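Long-range contacts in endonuclease NucS (Pyrococcus abyssi, PDB 2VLD), which cleaves the 3' and 5' single-stranded ends of branched DNA, binds single-stranded DNA, forms a homodimer and interacts with PCNA: residues K3-E8 / V112-D117; R139-G144 / R204-A209. The protein carries 2 engineered substitutions. One frame throughout, in Å; residues are numbered along the deposited sequence.

Contact 1 (K3-E8 / V112-D117); sequences KVIIKE and VFLAED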
ATOM      1  N   LYS A   3     -16.956   0.002 -12.221  1.00 85.89           N
ATOM      2  CA  LYS A   3     -15.547  -0.202 -11.869  1.00 82.86           C
ATOM      3  C   LYS A   3     -15.307  -0.598 -10.415  1.00 81.43           C
ATOM      4  O   LYS A   3     -14.247  -1.113 -10.076  1.00 81.29           O
ATOM      5  CB  LYS A   3     -14.693   1.002 -12.283  1.00 82.51           C
ATOM      6  CG  LYS A   3     -14.440   1.039 -13.779  1.00 81.28           C
ATOM      7  CD  LYS A   3     -13.247   1.895 -14.161  1.00 80.32           C
ATOM      8  CE  LYS A   3     -12.936   1.720 -15.645  1.00 79.34           C
ATOM      9  NZ  LYS A   3     -11.888   2.650 -16.158  1.00 78.27           N
ATOM     10  N   VAL A   4     -16.303  -0.385  -9.568  1.00 79.75           N
ATOM     11  CA  VAL A   4     -16.206  -0.762  -8.167  1.00 78.36           C
ATOM     12  C   VAL A   4     -17.357  -1.688  -7.779  1.00 77.96           C
ATOM     13  O   VAL A   4     -18.522  -1.364  -7.994  1.00 77.90           O
ATOM     14  CB  VAL A   4     -16.157   0.496  -7.255  1.00 78.18           C
ATOM     15  CG1 VAL A   4     -16.877   0.267  -5.922  1.00 77.70           C
ATOM     16  CG2 VAL A   4     -14.723   0.929  -7.031  1.00 77.11           C
ATOM     17  N   ILE A   5     -17.024  -2.849  -7.230  1.00 77.48           N
ATOM     18  CA  ILE A   5     -18.032  -3.730  -6.652  1.00 77.16           C
ATOM     19  C   ILE A   5     -17.733  -3.903  -5.172  1.00 77.64           C
ATOM     20  O   ILE A   5     -16.601  -4.177  -4.790  1.00 77.73           O
ATOM     21  CB  ILE A   5     -18.073  -5.093  -7.354  1.00 76.73           C
ATOM     22  CG1 ILE A   5     -18.336  -4.908  -8.842  1.00 75.67           C
ATOM     23  CG2 ILE A   5     -19.155  -5.974  -6.756  1.00 76.66           C
ATOM     24  CD1 ILE A   5     -17.370  -5.635  -9.695  1.00 75.00           C
ATOM     25  N   ILE A   6     -18.753  -3.721  -4.348  1.00 78.40           N
ATOM     26  CA  ILE A   6     -18.604  -3.792  -2.908  1.00 79.52           C
ATOM     27  C   ILE A   6     -19.582  -4.791  -2.306  1.00 80.87           C
ATOM     28  O   ILE A   6     -20.703  -4.950  -2.796  1.00 80.95           O
ATOM     29  CB  ILE A   6     -18.859  -2.417  -2.273  1.00 79.29           C
ATOM     30  CG1 ILE A   6     -17.765  -1.434  -2.676  1.00 79.24           C
ATOM     31  CG2 ILE A   6     -18.970  -2.528  -0.752  1.00 78.80           C
ATOM     32  CD1 ILE A   6     -18.107   0.014  -2.428  1.00 79.55           C
ATOM     33  N   LYS A   7     -19.140  -5.470  -1.249  1.00 82.53           N
ATOM     34  CA  LYS A   7     -20.032  -6.229  -0.394  1.00 84.30           C
ATOM     35  C   LYS A   7     -19.753  -5.772   1.037  1.00 85.21           C
ATOM     36  O   LYS A   7     -18.687  -6.069   1.582  1.00 85.12           O
ATOM     37  CB  LYS A   7     -19.795  -7.731  -0.573  1.00 84.43           C
ATOM     38  CG  LYS A   7     -21.065  -8.572  -0.773  1.00 85.78           C
ATOM     39  CD  LYS A   7     -21.643  -8.414  -2.193  1.00 88.30           C
ATOM     40  CE  LYS A   7     -22.354  -9.678  -2.690  1.00 88.74           C
ATOM     41  NZ  LYS A   7     -23.664  -9.933  -2.028  1.00 88.99           N
ATOM     42  N   GLU A   8     -20.701  -5.030   1.630  1.00 86.49           N
ATOM     43  CA  GLU A   8     -20.486  -4.367   2.937  1.00 87.88           C
ATOM     44  C   GLU A   8     -20.367  -5.357   4.096  1.00 87.38           C
ATOM     45  O   GLU A   8     -20.175  -4.972   5.253  1.00 87.72           O
ATOM     46  CB  GLU A   8     -21.539  -3.283   3.236  1.00 87.88           C
ATOM     47  CG  GLU A   8     -21.024  -2.220   4.232  1.00 89.52           C
ATOM     48  CD  GLU A   8     -22.008  -1.089   4.506  1.00 90.36           C
ATOM     49  OE1 GLU A   8     -23.137  -1.373   4.975  1.00 93.58           O
ATOM     50  OE2 GLU A   8     -21.640   0.092   4.270  1.00 93.59           O
ATOM     51  N   VAL A 112     -13.874  -4.983  -5.031  1.00 64.33           N
ATOM     52  CA  VAL A 112     -13.205  -5.296  -6.290  1.00 64.78           C
ATOM     53  C   VAL A 112     -13.148  -3.999  -7.072  1.00 65.55           C
ATOM     54  O   VAL A 112     -14.129  -3.261  -7.133  1.00 65.77           O
ATOM     55  CB  VAL A 112     -13.955  -6.368  -7.119  1.00 64.63           C
ATOM     56  CG1 VAL A 112     -13.194  -6.713  -8.396  1.00 63.43           C
ATOM     57  CG2 VAL A 112     -14.182  -7.619  -6.292  1.00 64.77           C
ATOM     58  N   PHE A 113     -11.987  -3.720  -7.652  1.00 66.60           N
ATOM     59  CA  PHE A 113     -11.773  -2.487  -8.386  1.00 67.66           C
ATOM     60  C   PHE A 113     -11.201  -2.812  -9.750  1.00 68.56           C
ATOM     61  O   PHE A 113     -10.014  -3.072  -9.892  1.00 68.62           O
ATOM     62  CB  PHE A 113     -10.858  -1.558  -7.595  1.00 67.54           C
ATOM     63  CG  PHE A 113     -10.544  -0.270  -8.290  1.00 68.37           C
ATOM     64  CD1 PHE A 113     -11.437   0.302  -9.195  1.00 69.34           C
ATOM     65  CD2 PHE A 113      -9.355   0.402  -8.011  1.00 68.54           C
ATOM     66  CE1 PHE A 113     -11.133   1.516  -9.832  1.00 68.70           C
ATOM     67  CE2 PHE A 113      -9.047   1.624  -8.635  1.00 67.78           C
ATOM     68  CZ  PHE A 113      -9.938   2.178  -9.543  1.00 67.97           C
ATOM     69  N   LEU A 114     -12.068  -2.805 -10.751  1.00 69.83           N
ATOM     70  CA  LEU A 114     -11.685  -3.162 -12.103  1.00 71.26           C
ATOM     71  C   LEU A 114     -10.977  -1.977 -12.730  1.00 71.97           C
ATOM     72  O   LEU A 114     -11.576  -1.171 -13.449  1.00 72.19           O
ATOM     73  CB  LEU A 114     -12.918  -3.574 -12.903  1.00 71.50           C
ATOM     74  CG  LEU A 114     -13.698  -4.693 -12.217  1.00 72.29           C
ATOM     75  CD1 LEU A 114     -15.196  -4.461 -12.307  1.00 72.40           C
ATOM     76  CD2 LEU A 114     -13.308  -6.018 -12.805  1.00 73.66           C
ATOM     77  N   ALA A 115      -9.689  -1.884 -12.432  1.00 72.87           N
ATOM     78  CA  ALA A 115      -8.885  -0.741 -12.795  1.00 73.84           C
ATOM     79  C   ALA A 115      -8.101  -1.025 -14.065  1.00 74.87           C
ATOM     80  O   ALA A 115      -7.574  -2.124 -14.234  1.00 74.99           O
ATOM     81  CB  ALA A 115      -7.948  -0.411 -11.662  1.00 73.48           C
ATOM     82  N   GLU A 116      -8.031  -0.029 -14.948  1.00 76.29           N
ATOM     83  CA  GLU A 116      -7.262  -0.114 -16.197  1.00 78.24           C
ATOM     84  C   GLU A 116      -5.758  -0.062 -15.945  1.00 77.96           C
ATOM     85  O   GLU A 116      -5.311   0.649 -15.046  1.00 78.05           O
ATOM     86  CB  GLU A 116      -7.643   1.039 -17.140  1.00 78.25           C
ATOM     87  CG  GLU A 116      -8.704   0.707 -18.202  1.00 80.47           C
ATOM     88  CD  GLU A 116      -9.147   1.935 -19.018  1.00 80.98           C
ATOM     89  OE1 GLU A 116      -8.277   2.754 -19.412  1.00 84.08           O
ATOM     90  OE2 GLU A 116     -10.370   2.075 -19.271  1.00 84.53           O
ATOM     91  N   ASP A 117      -4.984  -0.800 -16.745  1.00 78.26           N
ATOM     92  CA  ASP A 117      -3.530  -0.654 -16.747  1.00 78.83           C
ATOM     93  C   ASP A 117      -3.207   0.814 -16.949  1.00 79.21           C
ATOM     94  O   ASP A 117      -3.934   1.518 -17.647  1.00 79.26           O
ATOM     95  CB  ASP A 117      -2.887  -1.441 -17.892  1.00 78.96           C
ATOM     96  CG  ASP A 117      -3.015  -2.942 -17.730  1.00 79.85           C
ATOM     97  OD1 ASP A 117      -3.747  -3.384 -16.827  1.00 80.58           O
ATOM     98  OD2 ASP A 117      -2.385  -3.683 -18.518  1.00 80.83           O
TER

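Contact 2 (R139-G144 / R204-A209); sequences RVIEEG and RGILVA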
ATOM      1  N   ARG A 139      13.512  35.984 -26.612  1.00 67.70           N
ATOM      2  CA  ARG A 139      12.599  36.871 -27.313  1.00 68.51           C
ATOM      3  C   ARG A 139      11.237  36.205 -27.559  1.00 66.66           C
ATOM      4  O   ARG A 139      10.223  36.901 -27.616  1.00 66.66           O
ATOM      5  CB  ARG A 139      13.248  37.383 -28.605  1.00 68.54           C
ATOM      6  CG  ARG A 139      12.767  38.761 -29.066  1.00 71.46           C
ATOM      7  CD  ARG A 139      13.452  39.165 -30.378  1.00 74.14           C
ATOM      8  NE  ARG A 139      14.717  39.872 -30.151  1.00 82.75           N
ATOM      9  CZ  ARG A 139      14.877  41.189 -30.282  1.00 85.05           C
ATOM     10  NH1 ARG A 139      13.853  41.954 -30.657  1.00 85.71           N
ATOM     11  NH2 ARG A 139      16.063  41.742 -30.046  0.50 85.14           N
ATOM     12  N   VAL A 140      11.210  34.875 -27.662  1.00 65.26           N
ATOM     13  CA  VAL A 140       9.949  34.137 -27.803  1.00 63.99           C
ATOM     14  C   VAL A 140       8.997  34.417 -26.637  1.00 63.44           C
ATOM     15  O   VAL A 140       7.777  34.313 -26.769  1.00 63.47           O
ATOM     16  CB  VAL A 140      10.157  32.612 -27.957  1.00 63.91           C
ATOM     17  CG1 VAL A 140      11.038  32.312 -29.151  1.00 63.09           C
ATOM     18  CG2 VAL A 140      10.726  31.993 -26.682  1.00 63.88           C
ATOM     19  N   ILE A 141       9.569  34.772 -25.496  1.00 62.51           N
ATOM     20  CA  ILE A 141       8.790  35.180 -24.356  1.00 61.92           C
ATOM     21  C   ILE A 141       8.533  36.684 -24.445  1.00 62.66           C
ATOM     22  O   ILE A 141       7.391  37.136 -24.434  1.00 62.60           O
ATOM     23  CB  ILE A 141       9.526  34.847 -23.028  1.00 61.54           C
ATOM     24  CG1 ILE A 141       9.904  33.353 -22.944  1.00 59.47           C
ATOM     25  CG2 ILE A 141       8.725  35.342 -21.804  1.00 60.67           C
ATOM     26  CD1 ILE A 141       8.777  32.369 -23.128  1.00 53.12           C
ATOM     27  N   GLU A 142       9.613  37.448 -24.552  1.00 63.41           N
ATOM     28  CA  GLU A 142       9.565  38.895 -24.433  1.00 64.06           C
ATOM     29  C   GLU A 142      10.867  39.527 -24.834  1.00 65.07           C
ATOM     30  O   GLU A 142      11.927  38.913 -24.753  1.00 65.48           O
ATOM     31  CB  GLU A 142       9.340  39.287 -22.985  1.00 63.76           C
ATOM     32  CG  GLU A 142       8.088  40.039 -22.741  1.00 62.47           C
ATOM     33  CD  GLU A 142       8.015  40.549 -21.326  1.00 61.54           C
ATOM     34  OE1 GLU A 142       6.936  40.386 -20.731  1.00 63.23           O
ATOM     35  OE2 GLU A 142       9.015  41.094 -20.802  1.00 59.12           O
ATOM     36  N   GLU A 143      10.771  40.787 -25.228  1.00 66.11           N
ATOM     37  CA  GLU A 143      11.926  41.621 -25.468  1.00 67.10           C
ATOM     38  C   GLU A 143      12.644  41.874 -24.133  1.00 66.59           C
ATOM     39  O   GLU A 143      12.047  42.388 -23.179  1.00 66.49           O
ATOM     40  CB  GLU A 143      11.456  42.921 -26.144  1.00 67.79           C
ATOM     41  CG  GLU A 143      12.393  44.105 -26.056  1.00 70.88           C
ATOM     42  CD  GLU A 143      13.690  43.874 -26.787  1.00 75.45           C
ATOM     43  OE1 GLU A 143      13.689  43.139 -27.807  1.00 75.52           O
ATOM     44  OE2 GLU A 143      14.711  44.437 -26.332  1.00 76.86           O
ATOM     45  N   GLY A 144      13.912  41.479 -24.062  1.00 66.17           N
ATOM     46  CA  GLY A 144      14.720  41.722 -22.873  1.00 65.91           C
ATOM     47  C   GLY A 144      14.312  40.915 -21.651  1.00 65.71           C
ATOM     48  O   GLY A 144      14.396  41.399 -20.512  1.00 66.15           O
ATOM     49  N   ARG A 204       5.936  38.274 -12.092  1.00 63.80           N
ATOM     50  CA  ARG A 204       5.022  37.934 -13.175  1.00 61.24           C
ATOM     51  C   ARG A 204       4.957  36.434 -13.405  1.00 60.05           C
ATOM     52  O   ARG A 204       5.946  35.721 -13.235  1.00 59.66           O
ATOM     53  CB  ARG A 204       5.400  38.669 -14.459  1.00 61.06           C
ATOM     54  CG  ARG A 204       5.321  40.172 -14.318  1.00 58.97           C
ATOM     55  CD  ARG A 204       5.048  40.844 -15.626  1.00 55.38           C
ATOM     56  NE  ARG A 204       6.262  40.965 -16.408  1.00 51.78           N
ATOM     57  CZ  ARG A 204       6.395  40.542 -17.660  1.00 49.41           C
ATOM     58  NH1 ARG A 204       5.383  39.985 -18.301  1.00 45.68           N
ATOM     59  NH2 ARG A 204       7.552  40.700 -18.279  1.00 50.09           N
ATOM     60  N   GLY A 205       3.778  35.962 -13.781  1.00 58.58           N
ATOM     61  CA  GLY A 205       3.593  34.568 -14.114  1.00 57.24           C
ATOM     62  C   GLY A 205       3.185  34.427 -15.559  1.00 56.43           C
ATOM     63  O   GLY A 205       2.114  34.874 -15.951  1.00 56.18           O
ATOM     64  N   ILE A 206       4.050  33.820 -16.359  1.00 55.93           N
ATOM     65  CA  ILE A 206       3.726  33.547 -17.755  1.00 55.49           C
ATOM     66  C   ILE A 206       3.599  32.046 -18.005  1.00 56.51           C
ATOM     67  O   ILE A 206       4.549  31.288 -17.796  1.00 56.12           O
ATOM     68  CB  ILE A 206       4.763  34.142 -18.736  1.00 55.30           C
ATOM     69  CG1 ILE A 206       4.913  35.656 -18.529  1.00 54.13           C
ATOM     70  CG2 ILE A 206       4.364  33.812 -20.178  1.00 53.82           C
ATOM     71  CD1 ILE A 206       6.143  36.281 -19.196  1.00 53.98           C
ATOM     72  N   LEU A 207       2.415  31.637 -18.444  1.00 57.48           N
ATOM     73  CA  LEU A 207       2.149  30.260 -18.815  1.00 59.03           C
ATOM     74  C   LEU A 207       2.567  30.033 -20.263  1.00 59.80           C
ATOM     75  O   LEU A 207       1.987  30.624 -21.164  1.00 59.89           O
ATOM     76  CB  LEU A 207       0.654  29.994 -18.688  1.00 59.10           C
ATOM     77  CG  LEU A 207       0.084  28.616 -18.360  1.00 59.84           C
ATOM     78  CD1 LEU A 207      -1.293  28.577 -18.982  1.00 61.07           C
ATOM     79  CD2 LEU A 207       0.928  27.463 -18.869  1.00 59.96           C
ATOM     80  N   VAL A 208       3.560  29.177 -20.484  1.00 61.03           N
ATOM     81  CA  VAL A 208       4.064  28.909 -21.835  1.00 62.39           C
ATOM     82  C   VAL A 208       3.616  27.536 -22.339  1.00 63.94           C
ATOM     83  O   VAL A 208       4.030  26.506 -21.810  1.00 64.15           O
ATOM     84  CB  VAL A 208       5.608  29.019 -21.915  1.00 62.15           C
ATOM     85  CG1 VAL A 208       6.087  28.816 -23.339  1.00 61.36           C
ATOM     86  CG2 VAL A 208       6.084  30.358 -21.384  1.00 61.17           C
ATOM     87  N   ALA A 209       2.777  27.540 -23.372  1.00 65.74           N
ATOM     88  CA  ALA A 209       2.162  26.331 -23.907  1.00 67.63           C
ATOM     89  C   ALA A 209       1.778  26.569 -25.371  1.00 69.33           C
ATOM     90  O   ALA A 209       1.834  27.709 -25.827  1.00 69.59           O
ATOM     91  CB  ALA A 209       0.935  25.958 -23.077  1.00 67.45           C
TER

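Contact 1 (K3-E8 / V112-D117)
Lys3, Val4 and Ile5 pair antiparallel with Val112, Phe113 and Leu114 in the sheet of the N-terminal domain, joining the first strand of the chain, 4-7, to the end of strand 106-113. Ile5 and Val112 form the hydrogen-bonded pair: Ile5 N lies 2.9 Å from Val112 O, with a nearly straight N-H...O angle of 168°, and Val112 N returns the bond to Ile5 O. Beyond the strand end, Leu114 N still reaches Lys3 O at 2.8 Å, although the chain is already folding into an inverse gamma turn centred on Leu114. Branched Ile5 and Val112 suit extended backbone, and their side chains share the face that carries helix 12-25, where Val112 packs on Ala22. Ile5 CD1 also reaches Leu114 CD1, 3.6 Å away, beyond the strand end. The sheet belongs to the N-terminal PH-like domain, the region that contains the single-stranded DNA binding site. Val4 and Phe113 lie on the other face; Val4 CG2 meets Phe113 CD1 at 4.0 Å. With CG anti to the backbone N (chi1 178°), the Phe113 ring receives Lys3 O at its edge and Ala115 CB over one face, and stacks edge-to-face with Phe32 of the second subunit. Extended Lys3 runs past Leu114 O until NZ bridges Glu116 OE2 at 3.5 Å and Asp51 of the second subunit, while Glu116 OE1 pairs with Arg34 of that subunit.

Contact 2 (R139-G144 / R204-A209)
A bend at chi3 (-80°) brings the Arg204 guanidinium to the Glu142 carboxylate, whose own chain runs straight beyond CG (chi2 -173°), and the two side chains meet from opposite directions. Their flat ends are nearly coplanar, and Glu142 OE1, near the guanidinium plane at its edge, accepts hydrogen bonds from both Arg204 NH2 and Arg204 NH1; the NH2 distance is short enough to be doubtful in detail at this resolution. The NH2 bond uses the syn side of the carboxylate, with the donor 16° out of its plane; the NH1 bond is weak and more bent. Arginine suits this place because its several N-H groups can serve several acids at once: NH1 also bridges Glu226, and NH2 bridges Asp165, so the positive charge is shared among three carboxylates and probably eases their mutual repulsion. With an alanine at Glu142, Arg204 would probably lose its third carboxylate, and the loop would be held here by the Ile141 contacts and the Arg228 bond.

Beside the ion pair the contact is purely apolar. The two branches of Ile141 divide the work: CG2 touches Ile206 CD1 at 3.8 Å, while the Ile141 and Val208 side chains cross at about a right angle and Ile141 CD1 meets Val208 CG2, also at 3.8 Å. Branched residues fit both needs of strand 203-209, an extended backbone and bulk on the face turned to the loop. That strand lies inside the mixed sheet of the PDDEXK-type nuclease domain, parallel to its neighbours 170-175 and 226-229, and helix 182-199 makes the beta-alpha-beta crossover leading into it. Ile141 also touches Leu173 of strand 170-175 and Ile134 of helix 127-136, its carbonyl oxygen takes a bond from Arg228 of strand 226-229, and Met130 of helix 127-136 packs against Val208.

From the N terminus, the chain lays down strand 4-7 and helix 12-25, then builds the antiparallel sheet of the N-terminal domain; contact 1 closes this long loop when strand 106-113 returns to pair with residue range 3-8. The chain then passes into the C-terminal domain, where helix 127-136 leads to the 139-144 loop that opens contact 2. Three strands and helix 182-199 follow before strand 203-209 closes it. The two loops therefore come in series, neither nested nor crossed, each within one domain. The centres of contact 1 and contact 2 lie about 45 Å apart, on opposite sides of the chain's centre; contact 1 borders the second subunit, whereas contact 2 joins loop to sheet within one chain.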